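Local coordinates for single-stranded DNA-binding protein WHY1, chloroplastic (Arabidopsis thaliana, PDB 4KOO) that binds single-stranded DNA, maintaining plastid genome stability in chloroplasts and modulating telomere length in the nucleus, at residues A[114-119]-A[139-144]. Sequence-based numbering, arbitrary orientation.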
ATOM      1  N   ASP A 114      28.272  12.454  -5.400  1.00 35.45           N
ATOM      2  CA  ASP A 114      28.703  12.072  -4.044  1.00 38.52           C
ATOM      3  C   ASP A 114      27.738  12.483  -2.926  1.00 43.81           C
ATOM      4  O   ASP A 114      28.175  12.815  -1.824  1.00 44.04           O
ATOM      5  CB  ASP A 114      30.129  12.584  -3.735  1.00 50.21           C
ATOM      6  CG  ASP A 114      31.212  11.887  -4.576  1.00 56.11           C
ATOM      7  OD1 ASP A 114      31.732  10.797  -4.174  1.00 45.10           O
ATOM      8  OD2 ASP A 114      31.551  12.459  -5.636  1.00 45.70           O
ATOM      9  N   GLY A 115      26.436  12.423  -3.191  1.00 29.20           N
ATOM     10  CA  GLY A 115      25.465  12.717  -2.171  1.00 36.12           C
ATOM     11  C   GLY A 115      24.355  11.689  -2.199  1.00 35.86           C
ATOM     12  O   GLY A 115      24.285  10.850  -3.094  1.00 35.28           O
ATOM     13  N   SER A 116      23.476  11.748  -1.216  1.00 26.88           N
ATOM     14  CA  SER A 116      22.389  10.801  -1.154  1.00 28.29           C
ATOM     15  C   SER A 116      21.102  11.346  -1.768  1.00 20.03           C
ATOM     16  O   SER A 116      20.124  10.601  -1.872  1.00 25.20           O
ATOM     17  CB  SER A 116      22.149  10.419   0.291  1.00 32.16           C
ATOM     18  OG  SER A 116      21.864  11.590   1.016  1.00 27.77           O
ATOM     19  N   GLY A 117      21.094  12.609  -2.191  1.00 18.44           N
ATOM     20  CA  GLY A 117      19.915  13.172  -2.812  1.00 20.75           C
ATOM     21  C   GLY A 117      19.872  12.928  -4.312  1.00 23.35           C
ATOM     22  O   GLY A 117      20.641  12.136  -4.853  1.00 19.95           O
ATOM     23  N   HIS A 118      18.931  13.582  -4.965  1.00 17.25           N
ATOM     24  CA  HIS A 118      18.729  13.472  -6.411  1.00 16.11           C
ATOM     25  C   HIS A 118      18.541  14.879  -6.908  1.00 20.49           C
ATOM     26  O   HIS A 118      18.341  15.801  -6.119  1.00 20.30           O
ATOM     27  CB  HIS A 118      17.466  12.670  -6.750  1.00 16.82           C
ATOM     28  CG  HIS A 118      17.657  11.190  -6.766  1.00 14.68           C
ATOM     29  ND1 HIS A 118      17.850  10.455  -5.622  1.00 19.23           N
ATOM     30  CD2 HIS A 118      17.749  10.310  -7.797  1.00 18.64           C
ATOM     31  CE1 HIS A 118      18.012   9.178  -5.936  1.00 20.50           C
ATOM     32  NE2 HIS A 118      17.956   9.062  -7.251  1.00 18.14           N
ATOM     33  N   PHE A 119      18.614  15.053  -8.220  1.00 20.39           N
ATOM     34  CA  PHE A 119      18.064  16.242  -8.837  1.00 15.13           C
ATOM     35  C   PHE A 119      17.056  15.898  -9.915  1.00 16.21           C
ATOM     36  O   PHE A 119      17.088  14.814 -10.496  1.00 14.27           O
ATOM     37  CB  PHE A 119      19.160  17.158  -9.351  1.00 18.34           C
ATOM     38  CG  PHE A 119      19.883  16.654 -10.572  1.00 21.24           C
ATOM     39  CD1 PHE A 119      19.362  16.847 -11.846  1.00 22.58           C
ATOM     40  CD2 PHE A 119      21.113  16.023 -10.446  1.00 19.84           C
ATOM     41  CE1 PHE A 119      20.067  16.395 -12.969  1.00 24.02           C
ATOM     42  CE2 PHE A 119      21.807  15.577 -11.550  1.00 25.28           C
ATOM     43  CZ  PHE A 119      21.289  15.771 -12.815  1.00 26.93           C
ATOM     44  N   ILE A 139      16.885  17.618  -4.620  1.00 18.14           N
ATOM     45  CA  ILE A 139      15.881  16.930  -3.827  1.00 18.44           C
ATOM     46  C   ILE A 139      16.667  16.123  -2.809  1.00 17.19           C
ATOM     47  O   ILE A 139      17.526  15.348  -3.177  1.00 18.19           O
ATOM     48  CB  ILE A 139      15.085  15.900  -4.714  1.00 17.25           C
ATOM     49  CG1 ILE A 139      14.555  16.552  -6.012  1.00 20.90           C
ATOM     50  CG2 ILE A 139      13.924  15.297  -3.978  1.00 19.18           C
ATOM     51  CD1 ILE A 139      13.483  17.550  -5.828  1.00 24.23           C
ATOM     52  N   THR A 140      16.370  16.260  -1.534  1.00 17.12           N
ATOM     53  CA  THR A 140      17.051  15.463  -0.545  1.00 13.25           C
ATOM     54  C   THR A 140      16.563  14.020  -0.576  1.00 15.88           C
ATOM     55  O   THR A 140      15.516  13.717  -1.106  1.00 15.93           O
ATOM     56  CB  THR A 140      16.820  15.986   0.903  1.00 20.61           C
ATOM     57  OG1 THR A 140      15.447  15.758   1.275  1.00 18.59           O
ATOM     58  CG2 THR A 140      17.136  17.457   0.992  1.00 22.00           C
ATOM     59  N   ARG A 141      17.318  13.140   0.059  1.00 15.80           N
ATOM     60  CA  ARG A 141      16.919  11.769   0.171  1.00 18.04           C
ATOM     61  C   ARG A 141      15.517  11.590   0.771  1.00 14.20           C
ATOM     62  O   ARG A 141      14.729  10.792   0.281  1.00 13.86           O
ATOM     63  CB  ARG A 141      17.977  11.038   0.971  1.00 15.43           C
ATOM     64  CG  ARG A 141      17.684   9.631   1.241  1.00 22.99           C
ATOM     65  CD  ARG A 141      18.930   9.079   1.952  1.00 29.42           C
ATOM     66  NE  ARG A 141      18.677   7.782   2.522  1.00 22.09           N
ATOM     67  CZ  ARG A 141      19.306   7.316   3.587  1.00 27.50           C
ATOM     68  NH1 ARG A 141      20.204   8.076   4.200  1.00 26.68           N
ATOM     69  NH2 ARG A 141      19.024   6.105   4.034  1.00 23.79           N
ATOM     70  N   ALA A 142      15.223  12.343   1.827  1.00 12.25           N
ATOM     71  CA  ALA A 142      13.928  12.286   2.514  1.00 14.61           C
ATOM     72  C   ALA A 142      12.803  12.773   1.600  1.00 13.01           C
ATOM     73  O   ALA A 142      11.768  12.142   1.530  1.00 12.88           O
ATOM     74  CB  ALA A 142      13.964  13.142   3.760  1.00 14.32           C
ATOM     75  N   GLU A 143      13.038  13.876   0.886  1.00 12.95           N
ATOM     76  CA  GLU A 143      12.068  14.425  -0.066  1.00 12.42           C
ATOM     77  C   GLU A 143      11.775  13.432  -1.201  1.00 14.54           C
ATOM     78  O   GLU A 143      10.645  13.271  -1.622  1.00 13.35           O
ATOM     79  CB  GLU A 143      12.579  15.752  -0.630  1.00 14.58           C
ATOM     80  CG  GLU A 143      12.572  16.882   0.363  1.00 17.46           C
ATOM     81  CD  GLU A 143      13.347  18.109  -0.082  1.00 23.70           C
ATOM     82  OE1 GLU A 143      14.232  17.983  -0.947  1.00 21.42           O
ATOM     83  OE2 GLU A 143      13.089  19.197   0.472  1.00 23.75           O
ATOM     84  N   PHE A 144      12.825  12.766  -1.693  1.00 12.74           N
ATOM     85  CA  PHE A 144      12.695  11.794  -2.773  1.00 11.17           C
ATOM     86  C   PHE A 144      11.889  10.608  -2.304  1.00 11.07           C
ATOM     87  O   PHE A 144      11.060  10.059  -3.059  1.00 12.77           O
ATOM     88  CB  PHE A 144      14.089  11.362  -3.240  1.00 12.23           C
ATOM     89  CG  PHE A 144      14.091  10.621  -4.542  1.00 11.44           C
ATOM     90  CD1 PHE A 144      13.899  11.301  -5.736  1.00 19.86           C
ATOM     91  CD2 PHE A 144      14.273   9.261  -4.576  1.00 17.93           C
ATOM     92  CE1 PHE A 144      13.869  10.609  -6.942  1.00 21.32           C
ATOM     93  CE2 PHE A 144      14.253   8.561  -5.800  1.00 18.49           C
ATOM     94  CZ  PHE A 144      14.072   9.236  -6.956  1.00 16.27           C
TER
HETATM   95  O   HOH W   1      20.083  13.973   0.990  1.00 22.78           O
HETATM   96  O   HOH W   2      21.876  10.611   3.538  1.00 36.10           O
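The last antiparallel pair between strands 118-126 and 131-139, where the β-structure gives way to helix 141-158, joins His118 to Ile139. This hydrogen-bonded pair is closed by His118 N to Ile139 O (2.9 Å) and by Ile139 N to His118 O (2.8 Å). Directly after it the chain turns into the helix through a capping box: Glu143 N donates to Thr140 OG1 (3.1 Å), while Thr140 N reaches Glu143 OE1 (2.8 Å) nearly straight, at 170°. That carboxylate also forms a salt bridge with Lys17. At the end of the first turn, Phe144 has CG anti to its own nitrogen (chi1 -166°), which carries the phenyl ring over the imidazole of His118. The planes are 2° apart and the centroids 3.9 Å, a face-to-face stack with His118 ND1 over the centre of the phenyl ring and Phe144 CZ over that of the imidazole. Replacing Phe144 with an alanine would probably uncover this imidazole face and leave His118 freer to turn. At the loop end, two waters link Ser116 OG to Arg141 N and NH1; the extended arginine passes Ser116 CB with its CD (3.9 Å) and forms a salt bridge with Glu85 of the second subunit.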